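Local coordinates for N-acetylglucosamine 2-epimerase (PDB 3GT5), which probably isomerises a sugar, perhaps by epimerisation at C2 of an N-acylated glucosamine, at residues F117-Y122 with E180-A185; G154-E159 with N173-M178. One frame throughout, in Å; residues are numbered along the deposited sequence.

How the contacts relate
Both contacts use helix 172-189, and along the chain contact 2 falls between the two segments that contact 1 brings together. Contact 2 fixes the first turns of this helix to strand 155-160; contact 1, with its centre about 13 Å from that of contact 2, packs the following turns against helix 112-127. They meet at two points. Phe117 CZ of contact 1 lies 3.4 Å from His177 ND1 of contact 2, and Met182 CE approaches Tyr156 OH to 3.5 Å. His177 and Glu180 probably face the interior of the barrel, where relatives of this family bind their sugars; that they line the pocket here is an inference.

Contact 1 of 2, residues F117-Y122 with E180-A185; sequences FVMLAY and EAMLAA
Met119 and Leu120 of helix 112-127 close around Ala181, whose methyl is small enough to sit between them and let the axes of the two segments approach to 8.3 Å, at an angle of only 20°. Ala181 CB lies 3.8 Å from Met119 CB and equally 3.8 Å from the backbone N of Leu120, so the methyl rests on the opposite helix itself as well as on its side chains. From Met119 the chain leaves with CG anti to the backbone N (chi1 -178°) and then bends twice, which brings its terminal methyl round to Met182. The two thioethers cross at about a right angle, CE of Met119 to CE of Met182 being 4.1 Å, and flexible unbranched methionines suit this junction because they can fold to fill it. The two neighbouring helices run nearly parallel, as in the inner ring of the (alpha/alpha)6 barrel of this family, and the methionine side of the pair looks toward the outer helices 133-147 and 192-211. On the inner side Leu120 does the work. One branch, CD1, presses on the methyl of Ala184 at 3.5 Å, one turn along from Ala181. The other, CD2, lies 4.0 Å from Glu180 OE2 and touches the carboxylate without any polar bond. That carboxylate is instead gripped from outside the pair: OE2 is hydrogen-bonded to Tyr377 OH and OE1 to His177 ND1, while Leu120 also packs on Phe59 of helix 51-68.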
ATOM      1  N   PHE A 117      -1.959   5.819   6.228  1.00 15.84           N
ATOM      2  CA  PHE A 117      -3.251   5.186   5.930  1.00 15.66           C
ATOM      3  C   PHE A 117      -4.463   5.987   6.362  1.00 15.77           C
ATOM      4  O   PHE A 117      -5.429   6.086   5.633  1.00 16.49           O
ATOM      5  CB  PHE A 117      -3.266   3.698   6.251  1.00 15.73           C
ATOM      6  CG  PHE A 117      -2.566   2.909   5.206  1.00 16.70           C
ATOM      7  CD1 PHE A 117      -3.212   2.598   3.992  1.00 16.31           C
ATOM      8  CD2 PHE A 117      -1.193   2.606   5.294  1.00 15.78           C
ATOM      9  CE1 PHE A 117      -2.549   1.975   2.973  1.00 18.30           C
ATOM     10  CE2 PHE A 117      -0.534   1.956   4.234  1.00 15.99           C
ATOM     11  CZ  PHE A 117      -1.203   1.652   3.076  1.00 18.11           C
ATOM     12  N   VAL A 118      -4.370   6.655   7.488  1.00 15.31           N
ATOM     13  CA  VAL A 118      -5.407   7.602   7.890  1.00 15.75           C
ATOM     14  C   VAL A 118      -5.543   8.748   6.887  1.00 16.41           C
ATOM     15  O   VAL A 118      -6.681   9.074   6.468  1.00 17.54           O
ATOM     16  CB  VAL A 118      -5.108   8.107   9.312  1.00 15.36           C
ATOM     17  CG1 VAL A 118      -5.993   9.359   9.654  1.00 15.05           C
ATOM     18  CG2 VAL A 118      -5.321   6.958  10.399  1.00 17.30           C
ATOM     19  N   MET A 119      -4.409   9.349   6.458  1.00 16.04           N
ATOM     20  CA  MET A 119      -4.402  10.427   5.425  1.00 15.81           C
ATOM     21  C   MET A 119      -5.042   9.939   4.118  1.00 16.33           C
ATOM     22  O   MET A 119      -5.878  10.622   3.508  1.00 17.71           O
ATOM     23  CB  MET A 119      -3.013  11.022   5.189  1.00 16.70           C
ATOM     24  CG  MET A 119      -3.007  12.148   4.182  1.00 15.03           C
ATOM     25  SD  MET A 119      -3.943  13.702   4.721  1.00 13.54           S
ATOM     26  CE  MET A 119      -2.522  14.639   5.394  1.00 23.81           C
ATOM     27  N   LEU A 120      -4.705   8.719   3.720  1.00 15.72           N
ATOM     28  CA  LEU A 120      -5.296   8.128   2.544  1.00 16.78           C
ATOM     29  C   LEU A 120      -6.812   7.942   2.710  1.00 17.25           C
ATOM     30  O   LEU A 120      -7.575   8.296   1.773  1.00 17.64           O
ATOM     31  CB  LEU A 120      -4.631   6.778   2.243  1.00 16.11           C
ATOM     32  CG  LEU A 120      -5.156   6.073   0.987  1.00 19.63           C
ATOM     33  CD1 LEU A 120      -4.814   6.872  -0.293  1.00 18.01           C
ATOM     34  CD2 LEU A 120      -4.608   4.630   0.873  1.00 18.87           C
ATOM     35  N   ALA A 121      -7.257   7.430   3.865  1.00 16.84           N
ATOM     36  CA  ALA A 121      -8.700   7.221   4.096  1.00 16.61           C
ATOM     37  C   ALA A 121      -9.440   8.584   4.033  1.00 17.97           C
ATOM     38  O   ALA A 121     -10.538   8.715   3.454  1.00 16.73           O
ATOM     39  CB  ALA A 121      -8.978   6.515   5.427  1.00 17.72           C
ATOM     40  N   TYR A 122      -8.870   9.601   4.662  1.00 16.78           N
ATOM     41  CA  TYR A 122      -9.537  10.923   4.653  1.00 17.81           C
ATOM     42  C   TYR A 122      -9.558  11.522   3.239  1.00 18.53           C
ATOM     43  O   TYR A 122     -10.559  12.170   2.855  1.00 19.70           O
ATOM     44  CB  TYR A 122      -8.860  11.882   5.643  1.00 17.99           C
ATOM     45  CG  TYR A 122      -9.025  11.540   7.115  1.00 18.85           C
ATOM     46  CD1 TYR A 122     -10.101  10.768   7.601  1.00 20.67           C
ATOM     47  CD2 TYR A 122      -8.126  12.042   8.064  1.00 19.06           C
ATOM     48  CE1 TYR A 122     -10.227  10.451   8.941  1.00 22.15           C
ATOM     49  CE2 TYR A 122      -8.291  11.766   9.430  1.00 18.48           C
ATOM     50  CZ  TYR A 122      -9.349  10.984   9.861  1.00 20.42           C
ATOM     51  OH  TYR A 122      -9.500  10.684  11.197  1.00 22.80           O
ATOM     52  N   GLU A 180       2.369   8.151  -1.211  1.00 17.22           N
ATOM     53  CA  GLU A 180       1.098   7.705  -1.774  1.00 16.75           C
ATOM     54  C   GLU A 180      -0.103   8.489  -1.223  1.00 16.88           C
ATOM     55  O   GLU A 180      -0.978   8.916  -2.023  1.00 17.01           O
ATOM     56  CB  GLU A 180       0.938   6.208  -1.458  1.00 19.59           C
ATOM     57  CG  GLU A 180      -0.396   5.598  -1.792  1.00 20.86           C
ATOM     58  CD  GLU A 180      -0.574   4.204  -1.108  1.00 28.31           C
ATOM     59  OE1 GLU A 180       0.272   3.832  -0.235  1.00 30.94           O
ATOM     60  OE2 GLU A 180      -1.549   3.466  -1.409  1.00 28.36           O
ATOM     61  N   ALA A 181      -0.150   8.680   0.114  1.00 15.74           N
ATOM     62  CA  ALA A 181      -1.244   9.409   0.760  1.00 16.31           C
ATOM     63  C   ALA A 181      -1.234  10.863   0.373  1.00 15.75           C
ATOM     64  O   ALA A 181      -2.313  11.441   0.185  1.00 16.12           O
ATOM     65  CB  ALA A 181      -1.198   9.288   2.316  1.00 15.32           C
ATOM     66  N   MET A 182      -0.034  11.445   0.209  1.00 15.13           N
ATOM     67  CA  MET A 182       0.071  12.844  -0.170  1.00 15.98           C
ATOM     68  C   MET A 182      -0.386  13.083  -1.603  1.00 16.85           C
ATOM     69  O   MET A 182      -1.042  14.099  -1.879  1.00 16.55           O
ATOM     70  CB  MET A 182       1.461  13.414   0.093  1.00 15.07           C
ATOM     71  CG  MET A 182       1.788  13.578   1.571  1.00 16.17           C
ATOM     72  SD  MET A 182       0.723  14.753   2.528  1.00 13.75           S
ATOM     73  CE  MET A 182       1.429  14.425   4.194  1.00 21.52           C
ATOM     74  N   LEU A 183      -0.100  12.123  -2.501  1.00 16.23           N
ATOM     75  CA  LEU A 183      -0.627  12.167  -3.846  1.00 17.64           C
ATOM     76  C   LEU A 183      -2.158  12.097  -3.858  1.00 17.45           C
ATOM     77  O   LEU A 183      -2.817  12.884  -4.558  1.00 18.17           O
ATOM     78  CB  LEU A 183      -0.022  11.066  -4.712  1.00 16.98           C
ATOM     79  CG  LEU A 183       1.445  11.215  -5.096  1.00 18.71           C
ATOM     80  CD1 LEU A 183       2.056   9.870  -5.605  1.00 19.13           C
ATOM     81  CD2 LEU A 183       1.631  12.348  -6.106  1.00 19.30           C
ATOM     82  N   ALA A 184      -2.734  11.169  -3.091  1.00 16.90           N
ATOM     83  CA  ALA A 184      -4.194  11.081  -2.942  1.00 16.92           C
ATOM     84  C   ALA A 184      -4.804  12.384  -2.386  1.00 18.45           C
ATOM     85  O   ALA A 184      -5.868  12.824  -2.848  1.00 18.82           O
ATOM     86  CB  ALA A 184      -4.559   9.925  -2.058  1.00 19.02           C
ATOM     87  N   ALA A 185      -4.118  12.990  -1.407  1.00 17.35           N
ATOM     88  CA  ALA A 185      -4.577  14.227  -0.744  1.00 17.40           C
ATOM     89  C   ALA A 185      -4.614  15.360  -1.778  1.00 18.03           C
ATOM     90  O   ALA A 185      -5.562  16.197  -1.786  1.00 17.11           O
ATOM     91  CB  ALA A 185      -3.654  14.573   0.436  1.00 16.82           C
TER

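Contact 2 of 2, residues G154-E159 with N173-M178; sequences GLYKDE and NANMHM
Asn175 and Tyr156 both carry CG anti to their own carbonyl carbon (chi1 -78° and -66°), and these torsions set the asparagine amide alongside the strand, with the tyrosine ring close by. The amide then grips one residue's backbone twice. Tyr156 N donates to Asn175 OD1 at 2.9 Å, on a lone pair in the carbonyl plane, and Asn175 ND2 returns a nearly straight bond of 3.0 Å to Tyr156 O. Asparagine suits the position because its acceptor and donor lie side by side, as the C=O and N-H of a neighbouring strand would; two bonds also fix the rotation of the amide. ND2 has a second acceptor in Gly171 O. OD1 further lies at the edge of the Tyr156 ring, 3.5 Å from CD2, the ring and amide planes being 25° apart. Met178 comes to the same ring from the next turn of the helix: its CG is 3.6 Å from Tyr156 CE2, and its bent chain lifts SD above the face, 5.2 Å from the centroid, a Met-aromatic contact at long range. Nearer the helix start, a water accepts from Ala174 N at 2.9 Å and reaches Asp158 OD2 by a contact so short that its details are doubtful. It thereby serves a first-turn amide, a kind that lacks a carbonyl partner one turn back within the helix, while Asp158 OD1 forms a salt bridge with Arg241. Beyond the pair, strand 155-160 belongs to an antiparallel sheet between strands 104-111 and 149-150; helix 192-211 supplies Arg197 to Tyr156 OH and packs on Leu155 and Asn175, and Cys112 at the start of helix 112-127 touches both Tyr156 and Ala174.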
ATOM      1  N   GLY A 154      14.108  15.805   5.398  1.00 17.45           N
ATOM      2  CA  GLY A 154      13.033  15.742   4.396  1.00 18.36           C
ATOM      3  C   GLY A 154      12.214  14.453   4.431  1.00 16.52           C
ATOM      4  O   GLY A 154      11.667  14.014   3.401  1.00 15.64           O
ATOM      5  N   LEU A 155      12.184  13.842   5.614  1.00 16.58           N
ATOM      6  CA  LEU A 155      11.479  12.579   5.882  1.00 16.73           C
ATOM      7  C   LEU A 155      10.791  12.516   7.252  1.00 16.30           C
ATOM      8  O   LEU A 155      11.222  13.188   8.206  1.00 17.35           O
ATOM      9  CB  LEU A 155      12.490  11.423   5.779  1.00 17.18           C
ATOM     10  CG  LEU A 155      13.130  11.220   4.425  1.00 16.44           C
ATOM     11  CD1 LEU A 155      14.393  10.355   4.520  1.00 16.65           C
ATOM     12  CD2 LEU A 155      12.100  10.625   3.469  1.00 17.43           C
ATOM     13  N   TYR A 156       9.761  11.661   7.387  1.00 14.06           N
ATOM     14  CA  TYR A 156       9.053  11.462   8.623  1.00 14.95           C
ATOM     15  C   TYR A 156       9.755  10.398   9.461  1.00 16.03           C
ATOM     16  O   TYR A 156      10.244   9.371   8.928  1.00 15.84           O
ATOM     17  CB  TYR A 156       7.590  11.025   8.370  1.00 13.57           C
ATOM     18  CG  TYR A 156       6.755  12.106   7.711  1.00 14.78           C
ATOM     19  CD1 TYR A 156       6.150  13.119   8.459  1.00 16.40           C
ATOM     20  CD2 TYR A 156       6.591  12.135   6.336  1.00 15.34           C
ATOM     21  CE1 TYR A 156       5.424  14.127   7.829  1.00 15.77           C
ATOM     22  CE2 TYR A 156       5.848  13.120   5.725  1.00 15.37           C
ATOM     23  CZ  TYR A 156       5.264  14.087   6.464  1.00 15.59           C
ATOM     24  OH  TYR A 156       4.537  15.037   5.797  1.00 20.10           O
ATOM     25  N   LYS A 157       9.755  10.645  10.764  1.00 17.49           N
ATOM     26  CA  LYS A 157      10.128   9.642  11.768  0.50 18.49           C
ATOM     27  C   LYS A 157       9.070   8.562  11.836  1.00 18.41           C
ATOM     28  O   LYS A 157       7.933   8.773  11.415  1.00 19.50           O
ATOM     29  CB  LYS A 157      10.291  10.322  13.128  0.50 18.48           C
ATOM     30  CG  LYS A 157      11.329  11.445  13.071  0.50 18.44           C
ATOM     31  CD  LYS A 157      11.678  12.009  14.444  0.50 19.99           C
ATOM     32  CE  LYS A 157      10.478  12.607  15.130  0.50 20.38           C
ATOM     33  NZ  LYS A 157      10.905  13.641  16.112  0.50 18.34           N
ATOM     34  N   ASP A 158       9.411   7.411  12.395  1.00 19.24           N
ATOM     35  CA  ASP A 158       8.496   6.262  12.269  1.00 19.93           C
ATOM     36  C   ASP A 158       7.515   6.006  13.400  1.00 20.66           C
ATOM     37  O   ASP A 158       6.359   5.682  13.165  1.00 21.27           O
ATOM     38  CB  ASP A 158       9.304   5.009  12.053  1.00 20.39           C
ATOM     39  CG  ASP A 158       8.720   4.143  10.975  1.00 25.13           C
ATOM     40  OD1 ASP A 158       8.074   3.128  11.345  1.00 26.14           O
ATOM     41  OD2 ASP A 158       8.921   4.475   9.771  1.00 26.88           O
ATOM     42  N   GLU A 159       7.980   6.042  14.646  1.00 20.56           N
ATOM     43  CA  GLU A 159       7.226   5.402  15.706  1.00 20.22           C
ATOM     44  C   GLU A 159       7.433   6.139  17.039  1.00 19.61           C
ATOM     45  O   GLU A 159       8.559   6.359  17.415  1.00 18.90           O
ATOM     46  CB  GLU A 159       7.665   3.945  15.877  1.00 21.38           C
ATOM     47  CG  GLU A 159       6.891   3.189  16.978  1.00 25.22           C
ATOM     48  CD  GLU A 159       7.535   1.884  17.389  1.00 27.97           C
ATOM     49  OE1 GLU A 159       8.128   1.208  16.510  1.00 30.41           O
ATOM     50  OE2 GLU A 159       7.400   1.522  18.593  1.00 30.04           O
ATOM     51  N   ASN A 173       9.325   2.555   4.617  1.00 15.92           N
ATOM     52  CA  ASN A 173       7.958   2.077   4.302  1.00 17.73           C
ATOM     53  C   ASN A 173       6.867   3.079   4.670  1.00 17.95           C
ATOM     54  O   ASN A 173       5.977   3.368   3.847  1.00 16.88           O
ATOM     55  CB  ASN A 173       7.726   0.736   5.012  1.00 19.60           C
ATOM     56  CG  ASN A 173       6.671  -0.128   4.356  1.00 22.84           C
ATOM     57  OD1 ASN A 173       6.045   0.247   3.401  1.00 30.19           O
ATOM     58  ND2 ASN A 173       6.522  -1.333   4.857  1.00 25.30           N
ATOM     59  N   ALA A 174       6.946   3.669   5.863  1.00 17.88           N
ATOM     60  CA  ALA A 174       5.970   4.701   6.228  1.00 17.17           C
ATOM     61  C   ALA A 174       6.079   5.937   5.293  1.00 16.30           C
ATOM     62  O   ALA A 174       5.060   6.534   4.944  1.00 15.52           O
ATOM     63  CB  ALA A 174       6.089   5.093   7.717  1.00 17.36           C
ATOM     64  N   ASN A 175       7.292   6.300   4.871  1.00 14.76           N
ATOM     65  CA  ASN A 175       7.507   7.424   3.972  1.00 15.31           C
ATOM     66  C   ASN A 175       6.973   7.146   2.581  1.00 15.70           C
ATOM     67  O   ASN A 175       6.446   8.029   1.898  1.00 15.73           O
ATOM     68  CB  ASN A 175       8.990   7.794   4.000  1.00 14.45           C
ATOM     69  CG  ASN A 175       9.325   8.588   5.244  1.00 16.64           C
ATOM     70  OD1 ASN A 175       9.004   9.767   5.316  1.00 16.57           O
ATOM     71  ND2 ASN A 175       9.938   7.932   6.265  1.00 16.63           N
ATOM     72  N   MET A 176       7.118   5.896   2.136  1.00 14.36           N
ATOM     73  CA  MET A 176       6.563   5.436   0.851  1.00 13.72           C
ATOM     74  C   MET A 176       5.030   5.528   0.838  1.00 14.44           C
ATOM     75  O   MET A 176       4.434   6.105  -0.098  1.00 14.70           O
ATOM     76  CB  MET A 176       7.001   3.990   0.580  1.00 13.60           C
ATOM     77  CG  MET A 176       6.668   3.459  -0.809  1.00 14.97           C
ATOM     78  SD  MET A 176       6.939   1.597  -0.985  1.00 10.03           S
ATOM     79  CE  MET A 176       5.719   1.131   0.189  1.00 18.08           C
ATOM     80  N   HIS A 177       4.388   5.010   1.895  1.00 14.43           N
ATOM     81  CA  HIS A 177       2.941   5.123   2.001  1.00 14.83           C
ATOM     82  C   HIS A 177       2.504   6.550   2.212  1.00 14.93           C
ATOM     83  O   HIS A 177       1.414   6.909   1.784  1.00 15.40           O
ATOM     84  CB  HIS A 177       2.370   4.159   3.016  1.00 14.28           C
ATOM     85  CG  HIS A 177       2.474   2.743   2.554  1.00 17.81           C
ATOM     86  ND1 HIS A 177       1.742   2.273   1.483  1.00 20.23           N
ATOM     87  CD2 HIS A 177       3.259   1.716   2.960  1.00 20.53           C
ATOM     88  CE1 HIS A 177       2.058   1.005   1.267  1.00 23.08           C
ATOM     89  NE2 HIS A 177       2.964   0.643   2.157  1.00 19.89           N
ATOM     90  N   MET A 178       3.318   7.352   2.896  1.00 16.01           N
ATOM     91  CA  MET A 178       2.993   8.769   3.054  1.00 16.97           C
ATOM     92  C   MET A 178       3.074   9.503   1.701  1.00 16.84           C
ATOM     93  O   MET A 178       2.266  10.369   1.443  1.00 17.00           O
ATOM     94  CB  MET A 178       3.866   9.457   4.120  1.00 17.70           C
ATOM     95  CG  MET A 178       3.305  10.825   4.594  1.00 18.01           C
ATOM     96  SD  MET A 178       1.675  10.764   5.378  1.00 13.09           S
ATOM     97  CE  MET A 178       2.225  10.018   6.917  1.00 22.21           C
TER
HETATM   98  O   HOH W   1       8.462   2.625   8.109  1.00 21.92           O